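Local structure of protein Aster-A (Mus musculus, 6GQF) at residues V111-L117 against V129-T135; L33-L37 against T146-Y150. The protein carries cholesterol from the plasma membrane to the endoplasmic reticulum without vesicles, binding the sterol in its VASt (ASTER) domain. One frame throughout, in Å; residues are numbered along the deposited sequence.

Interaction 1: residues V111-L117 against V129-T135; sequences VVETQTL and VDSEVLT. With HC3 (25-hydroxycholesterol), chain E.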
loop_
_atom_site.group_PDB
_atom_site.type_symbol
_atom_site.label_atom_id
_atom_site.label_comp_id
_atom_site.label_asym_id
_atom_site.label_seq_id
_atom_site.Cartn_x
_atom_site.Cartn_y
_atom_site.Cartn_z
ATOM N N VAL A 111 4.177 10.473 4.932
ATOM C CA VAL A 111 4.233 9.501 3.852
ATOM C C VAL A 111 3.509 10.023 2.629
ATOM O O VAL A 111 2.289 10.132 2.631
ATOM C CB VAL A 111 3.599 8.159 4.264
ATOM C CG1 VAL A 111 3.538 7.198 3.076
ATOM C CG2 VAL A 111 4.369 7.541 5.416
ATOM N N VAL A 112 4.265 10.332 1.583
ATOM C CA VAL A 112 3.678 10.662 0.296
ATOM C C VAL A 112 3.605 9.394 -0.531
ATOM O O VAL A 112 4.598 8.679 -0.654
ATOM C CB VAL A 112 4.488 11.722 -0.444
ATOM C CG1 VAL A 112 3.929 11.950 -1.849
ATOM C CG2 VAL A 112 4.486 13.009 0.344
ATOM N N GLU A 113 2.431 9.122 -1.089
ATOM C CA GLU A 113 2.211 7.915 -1.878
ATOM C C GLU A 113 1.656 8.258 -3.256
ATOM O O GLU A 113 0.858 9.181 -3.396
ATOM C CB GLU A 113 1.258 6.961 -1.145
ATOM C CG GLU A 113 1.018 5.630 -1.861
ATOM C CD GLU A 113 0.070 4.718 -1.106
ATOM O OE1 GLU A 113 -0.478 5.156 -0.071
ATOM O OE2 GLU A 113 -0.131 3.565 -1.549
ATOM N N THR A 114 2.094 7.506 -4.261
ATOM C CA THR A 114 1.619 7.665 -5.633
ATOM C C THR A 114 1.063 6.345 -6.155
ATOM O O THR A 114 1.749 5.325 -6.118
ATOM C CB THR A 114 2.748 8.137 -6.559
ATOM O OG1 THR A 114 3.405 9.261 -5.970
ATOM C CG2 THR A 114 2.206 8.529 -7.916
ATOM N N GLN A 115 -0.171 6.373 -6.650
ATOM C CA GLN A 115 -0.822 5.167 -7.154
ATOM C C GLN A 115 -1.201 5.296 -8.623
ATOM O O GLN A 115 -1.784 6.297 -9.027
ATOM C CB GLN A 115 -2.068 4.850 -6.327
ATOM C CG GLN A 115 -1.763 4.427 -4.905
ATOM C CD GLN A 115 -2.997 3.963 -4.165
ATOM O OE1 GLN A 115 -4.122 4.255 -4.572
ATOM N NE2 GLN A 115 -2.796 3.227 -3.078
ATOM N N THR A 116 -0.862 4.276 -9.409
ATOM C CA THR A 116 -1.225 4.210 -10.825
ATOM C C THR A 116 -2.129 3.012 -11.109
ATOM O O THR A 116 -1.704 1.872 -10.957
ATOM C CB THR A 116 0.021 4.106 -11.729
ATOM O OG1 THR A 116 0.887 5.220 -11.488
ATOM C CG2 THR A 116 -0.376 4.099 -13.195
ATOM N N LEU A 117 -3.360 3.277 -11.548
ATOM C CA LEU A 117 -4.347 2.221 -11.778
ATOM C C LEU A 117 -4.407 1.797 -13.239
ATOM O O LEU A 117 -4.519 2.629 -14.133
ATOM C CB LEU A 117 -5.738 2.686 -11.327
ATOM C CG LEU A 117 -6.780 1.603 -11.008
ATOM C CD1 LEU A 117 -7.910 2.215 -10.207
ATOM C CD2 LEU A 117 -7.342 0.935 -12.257
ATOM N N VAL A 129 -3.018 -1.924 -9.601
ATOM C CA VAL A 129 -2.490 -0.602 -9.289
ATOM C C VAL A 129 -1.116 -0.709 -8.649
ATOM O O VAL A 129 -0.899 -1.506 -7.734
ATOM C CB VAL A 129 -3.464 0.217 -8.378
ATOM C CG1 VAL A 129 -4.611 -0.636 -7.902
ATOM C CG2 VAL A 129 -2.747 0.872 -7.202
ATOM N N ASP A 130 -0.188 0.086 -9.182
ATOM C CA ASP A 130 1.164 0.192 -8.651
ATOM C C ASP A 130 1.253 1.355 -7.681
ATOM O O ASP A 130 0.714 2.428 -7.940
ATOM C CB ASP A 130 2.182 0.390 -9.773
ATOM C CG ASP A 130 2.505 -0.893 -10.509
ATOM O OD1 ASP A 130 2.601 -1.954 -9.857
ATOM O OD2 ASP A 130 2.678 -0.836 -11.746
ATOM N N SER A 131 1.956 1.142 -6.574
ATOM C CA SER A 131 2.049 2.143 -5.523
ATOM C C SER A 131 3.505 2.438 -5.175
ATOM O O SER A 131 4.279 1.523 -4.907
ATOM C CB SER A 131 1.289 1.671 -4.282
ATOM O OG SER A 131 1.229 2.692 -3.301
ATOM N N GLU A 132 3.872 3.718 -5.205
ATOM C CA GLU A 132 5.178 4.169 -4.727
ATOM C C GLU A 132 5.007 4.909 -3.407
ATOM O O GLU A 132 4.317 5.925 -3.347
ATOM C CB GLU A 132 5.862 5.085 -5.742
ATOM C CG GLU A 132 6.174 4.448 -7.075
ATOM C CD GLU A 132 6.907 5.406 -7.994
ATOM O OE1 GLU A 132 7.962 5.933 -7.576
ATOM O OE2 GLU A 132 6.424 5.648 -9.122
ATOM N N VAL A 133 5.640 4.400 -2.356
ATOM C CA VAL A 133 5.499 4.963 -1.019
ATOM C C VAL A 133 6.822 5.539 -0.555
ATOM O O VAL A 133 7.808 4.820 -0.392
ATOM C CB VAL A 133 5.013 3.909 -0.005
ATOM C CG1 VAL A 133 4.969 4.489 1.407
ATOM C CG2 VAL A 133 3.642 3.389 -0.405
ATOM N N LEU A 134 6.827 6.849 -0.347
ATOM C CA LEU A 134 7.995 7.546 0.159
ATOM C C LEU A 134 7.687 8.040 1.556
ATOM O O LEU A 134 6.783 8.852 1.755
ATOM C CB LEU A 134 8.384 8.708 -0.756
ATOM C CG LEU A 134 9.077 8.330 -2.071
ATOM C CD1 LEU A 134 8.143 7.660 -3.078
ATOM C CD2 LEU A 134 9.681 9.564 -2.682
ATOM N N THR A 135 8.430 7.509 2.520
ATOM C CA THR A 135 8.320 7.913 3.910
ATOM C C THR A 135 9.388 8.960 4.215
ATOM O O THR A 135 10.577 8.716 4.009
ATOM C CB THR A 135 8.481 6.712 4.852
ATOM O OG1 THR A 135 9.824 6.222 4.773
ATOM C CG2 THR A 135 7.528 5.594 4.459
HETATM C C18 HC3 E . 6.970 0.811 7.564
HETATM C C13 HC3 E . 7.221 2.172 6.906
HETATM C C12 HC3 E . 6.169 3.006 7.391
HETATM C C11 HC3 E . 4.690 2.576 6.841
HETATM C C9 HC3 E . 4.638 2.447 5.322
HETATM C C10 HC3 E . 3.168 2.025 4.771
HETATM C C19 HC3 E . 2.632 0.929 5.664
HETATM C C1 HC3 E . 2.217 3.214 4.897
HETATM C C2 HC3 E . 0.846 2.913 4.337
HETATM C C3 HC3 E . 0.890 2.444 2.918
HETATM O O1 HC3 E . -0.418 2.061 2.491
HETATM C C4 HC3 E . 1.828 1.253 2.743
HETATM C C5 HC3 E . 3.187 1.537 3.376
HETATM C C6 HC3 E . 4.530 0.757 2.817
HETATM C C7 HC3 E . 5.836 1.293 3.266
HETATM C C8 HC3 E . 5.748 1.505 4.869
HETATM C C14 HC3 E . 7.085 1.985 5.373
HETATM C C15 HC3 E . 8.425 1.212 4.915
HETATM C C16 HC3 E . 9.571 1.689 6.104
HETATM C C17 HC3 E . 8.817 2.555 7.133
HETATM C C20 HC3 E . 9.232 2.414 8.519
HETATM C C21 HC3 E . 9.029 3.797 9.207
HETATM C C22 HC3 E . 10.683 1.884 8.789
HETATM C C23 HC3 E . 11.655 2.873 9.384
HETATM C C24 HC3 E . 13.010 2.215 9.268
HETATM C C25 HC3 E . 13.989 2.863 10.216
HETATM C C26 HC3 E . 15.344 2.257 9.948
HETATM C C27 HC3 E . 14.034 4.357 9.957
HETATM O O2 HC3 E . 13.600 2.598 11.543
#
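Val112 with Leu134, Thr114 with Glu132 and Thr116 with Asp130 form the hydrogen-bonded pairs of an antiparallel hairpin in the sterol-binding VASt domain, its strand axes 166° apart. In the middle pair, Thr114 N meets Glu132 O at 2.9 Å, and Glu132 N meets Thr114 O at 2.8 Å; the Val112 N to Leu134 O bond is less straight. CA-H...O contacts serve the non-hydrogen-bonded pairs, as where Gln115 CA lies 3.2 Å from Asp130 O.

On the buried face, the polar side chains of Glu113, Gln115 and Ser131 gather. With CG anti to the backbone N (chi1 -177°) and an extended chain beyond it, Glu113 carries its carboxylate past Val133 to Ser131. Ser131 OG donates to OE2, though the modelled separation is too short to be trusted. Gln115 NE2 also donates to Glu113 OE2, at 3.1 Å and from above the carboxylate plane. OE1 of Glu113 bonds Tyr96, while OE1 of Gln115 accepts from Arg92.

Apolar contacts take over on that face toward Thr135. Val111 CG1 and Val133 CG1 meet at 3.5 Å, and Thr135 CG2 rests against Val111 CG2. The sterol lies beyond, with its C14 3.7 Å from Thr135 CG2 and its C7 3.8 Å from Val133 CG1.

The hairpin thus gives the pocket a methyl-lined wall and a buried carboxylate near the sterol O1 end, whose charge the surrounding donors probably offset.

Interaction 2: residues L33-L37 against T146-Y150; sequences LLPDL and TAHRY. With HC3 (25-hydroxycholesterol), chain E.
From Leu34 to Leu37 the chain is irregular and passes Ala147-Arg149 with end-to-end directions 132° apart, lying obliquely over the strand without pairing. Strand 144-156 belongs to the curved sheet of the StAR-like helix-grip fold, and residues 33-37 lead into its edge strand 40-47. Leu37 N bonds Ser165 on the strand between them.

Arg149 is the main side chain of the contact. Its CG stands anti to the backbone N (chi1 -165°), and a bend at chi3 (-59°) brings the guanidinium up against Leu34 and the carbonyl of Pro35. Leu34 crosses it at about a right angle: CB lies over one guanidinium face, and CD1 is 3.4 Å from Arg149 NH1. Pro35 O comes within 2.9 Å of Arg149 NE, but the angle is too poor for a hydrogen bond. The firm polar partner is Asp130, which forms a salt bridge with NH1. With alanine at Arg149 the guanidinium is gone, which would probably leave Leu34 without its flat packing surface and Asp130 without its charge partner. Leu37 uses both methyls, CD2 3.8 Å from Arg149 NH2 and CD1 3.6 Å from Ala147 O.

The CB of His148 points away from residues 33-37, and its ring lines the sterol pocket. Bonds from Ser166 at ND1 and Thr146 at NE2 should hold the ring's rotation, with Thr146 OG1 2.9 Å from His148 NE2.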
loop_
_atom_site.group_PDB
_atom_site.type_symbol
_atom_site.label_atom_id
_atom_site.label_comp_id
_atom_site.label_asym_id
_atom_site.label_seq_id
_atom_site.Cartn_x
_atom_site.Cartn_y
_atom_site.Cartn_z
ATOM N N LEU A 33 -0.067 -10.017 -17.869
ATOM C CA LEU A 33 1.074 -9.169 -18.188
ATOM C C LEU A 33 2.002 -9.026 -16.982
ATOM O O LEU A 33 2.938 -9.809 -16.817
ATOM C CB LEU A 33 0.600 -7.791 -18.663
ATOM N N LEU A 34 1.736 -8.035 -16.138
ATOM C CA LEU A 34 2.630 -7.720 -15.025
ATOM C C LEU A 34 2.602 -8.791 -13.927
ATOM O O LEU A 34 1.525 -9.198 -13.489
ATOM C CB LEU A 34 2.263 -6.360 -14.434
ATOM C CG LEU A 34 2.368 -5.176 -15.402
ATOM C CD1 LEU A 34 1.848 -3.903 -14.746
ATOM C CD2 LEU A 34 3.803 -4.977 -15.905
ATOM N N PRO A 35 3.788 -9.248 -13.470
ATOM C CA PRO A 35 3.837 -10.265 -12.416
ATOM C C PRO A 35 3.952 -9.661 -11.015
ATOM O O PRO A 35 3.680 -8.474 -10.826
ATOM C CB PRO A 35 5.093 -11.060 -12.776
ATOM C CG PRO A 35 5.988 -10.067 -13.495
ATOM C CD PRO A 35 5.152 -8.860 -13.875
ATOM N N ASP A 36 4.349 -10.481 -10.045
ATOM C CA ASP A 36 4.556 -10.021 -8.675
ATOM C C ASP A 36 5.889 -9.285 -8.526
ATOM O O ASP A 36 6.624 -9.107 -9.499
ATOM C CB ASP A 36 4.505 -11.206 -7.706
ATOM C CG ASP A 36 3.106 -11.760 -7.537
ATOM O OD1 ASP A 36 2.254 -11.512 -8.417
ATOM O OD2 ASP A 36 2.858 -12.446 -6.525
ATOM N N LEU A 37 6.188 -8.863 -7.300
ATOM C CA LEU A 37 7.427 -8.154 -6.997
ATOM C C LEU A 37 8.413 -9.081 -6.295
ATOM O O LEU A 37 8.016 -9.994 -5.573
ATOM C CB LEU A 37 7.142 -6.924 -6.131
ATOM C CG LEU A 37 6.302 -5.818 -6.781
ATOM C CD1 LEU A 37 5.872 -4.801 -5.741
ATOM C CD2 LEU A 37 7.065 -5.136 -7.901
ATOM N N THR A 146 9.812 2.225 -0.975
ATOM C CA THR A 146 9.180 0.915 -1.175
ATOM C C THR A 146 8.128 0.948 -2.279
ATOM O O THR A 146 7.509 1.985 -2.527
ATOM C CB THR A 146 8.522 0.386 0.132
ATOM O OG1 THR A 146 7.423 1.227 0.518
ATOM C CG2 THR A 146 9.544 0.326 1.253
ATOM N N ALA A 147 7.950 -0.201 -2.933
ATOM C CA ALA A 147 6.959 -0.370 -3.993
ATOM C C ALA A 147 5.998 -1.507 -3.656
ATOM O O ALA A 147 6.380 -2.491 -3.021
ATOM C CB ALA A 147 7.644 -0.638 -5.321
ATOM N N HIS A 148 4.748 -1.352 -4.083
ATOM C CA HIS A 148 3.687 -2.317 -3.804
ATOM C C HIS A 148 2.750 -2.450 -5.004
ATOM O O HIS A 148 2.433 -1.463 -5.671
ATOM C CB HIS A 148 2.904 -1.890 -2.561
ATOM C CG HIS A 148 3.781 -1.515 -1.410
ATOM N ND1 HIS A 148 4.014 -2.355 -0.346
ATOM C CD2 HIS A 148 4.502 -0.393 -1.174
ATOM C CE1 HIS A 148 4.837 -1.768 0.502
ATOM N NE2 HIS A 148 5.154 -0.579 0.021
ATOM N N ARG A 149 2.311 -3.677 -5.271
ATOM C CA ARG A 149 1.418 -3.964 -6.391
ATOM C C ARG A 149 0.147 -4.651 -5.899
ATOM O O ARG A 149 0.213 -5.704 -5.274
ATOM C CB ARG A 149 2.120 -4.844 -7.430
ATOM C CG ARG A 149 1.404 -4.898 -8.775
ATOM C CD ARG A 149 2.006 -5.924 -9.733
ATOM N NE ARG A 149 3.416 -5.679 -10.031
ATOM C CZ ARG A 149 3.862 -4.779 -10.905
ATOM N NH1 ARG A 149 3.017 -4.007 -11.572
ATOM N NH2 ARG A 149 5.165 -4.644 -11.107
ATOM N N TYR A 150 -1.001 -4.040 -6.175
ATOM C CA TYR A 150 -2.298 -4.642 -5.894
ATOM C C TYR A 150 -2.853 -5.268 -7.170
ATOM O O TYR A 150 -2.891 -4.612 -8.208
ATOM C CB TYR A 150 -3.298 -3.605 -5.383
ATOM C CG TYR A 150 -2.924 -2.863 -4.119
ATOM C CD1 TYR A 150 -1.955 -1.867 -4.129
ATOM C CD2 TYR A 150 -3.581 -3.119 -2.927
ATOM C CE1 TYR A 150 -1.630 -1.177 -2.982
ATOM C CE2 TYR A 150 -3.267 -2.431 -1.776
ATOM C CZ TYR A 150 -2.290 -1.459 -1.809
ATOM O OH TYR A 150 -1.973 -0.769 -0.665
HETATM C C18 HC3 E . 6.970 0.811 7.564
HETATM C C13 HC3 E . 7.221 2.172 6.906
HETATM C C12 HC3 E . 6.169 3.006 7.391
HETATM C C11 HC3 E . 4.690 2.576 6.841
HETATM C C9 HC3 E . 4.638 2.447 5.322
HETATM C C10 HC3 E . 3.168 2.025 4.771
HETATM C C19 HC3 E . 2.632 0.929 5.664
HETATM C C1 HC3 E . 2.217 3.214 4.897
HETATM C C2 HC3 E . 0.846 2.913 4.337
HETATM C C3 HC3 E . 0.890 2.444 2.918
HETATM O O1 HC3 E . -0.418 2.061 2.491
HETATM C C4 HC3 E . 1.828 1.253 2.743
HETATM C C5 HC3 E . 3.187 1.537 3.376
HETATM C C6 HC3 E . 4.530 0.757 2.817
HETATM C C7 HC3 E . 5.836 1.293 3.266
HETATM C C8 HC3 E . 5.748 1.505 4.869
HETATM C C14 HC3 E . 7.085 1.985 5.373
HETATM C C15 HC3 E . 8.425 1.212 4.915
HETATM C C16 HC3 E . 9.571 1.689 6.104
HETATM C C17 HC3 E . 8.817 2.555 7.133
HETATM C C20 HC3 E . 9.232 2.414 8.519
HETATM C C21 HC3 E . 9.029 3.797 9.207
HETATM C C22 HC3 E . 10.683 1.884 8.789
HETATM C C23 HC3 E . 11.655 2.873 9.384
HETATM C C24 HC3 E . 13.010 2.215 9.268
HETATM C C25 HC3 E . 13.989 2.863 10.216
HETATM C C26 HC3 E . 15.344 2.257 9.948
HETATM C C27 HC3 E . 14.034 4.357 9.957
HETATM O O2 HC3 E . 13.600 2.598 11.543
#

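Overall arrangement
Both contacts involve the same antiparallel sheet, in which strands 127-136 and 144-156 are neighbours; Ser131 N and His148 O, 2.8 Å apart, probably bond across them. Interaction 1 is the deeper, 8 of its 14 touching residues buried and its centre about 7 Å from that of the chain; interaction 2, about 11 Å out, lies nearer the surface, with Leu34 and Pro35 exposed. The backbone ladder of interaction 1 contrasts with loop packing on leucine methyls and a guanidinium in interaction 2. Asp130 of interaction 1 reaches Arg149 of interaction 2 on the face turned from the sterol. On the other face, Val133, Thr135, Thr146 and His148 share the lining of the 25-hydroxycholesterol pocket.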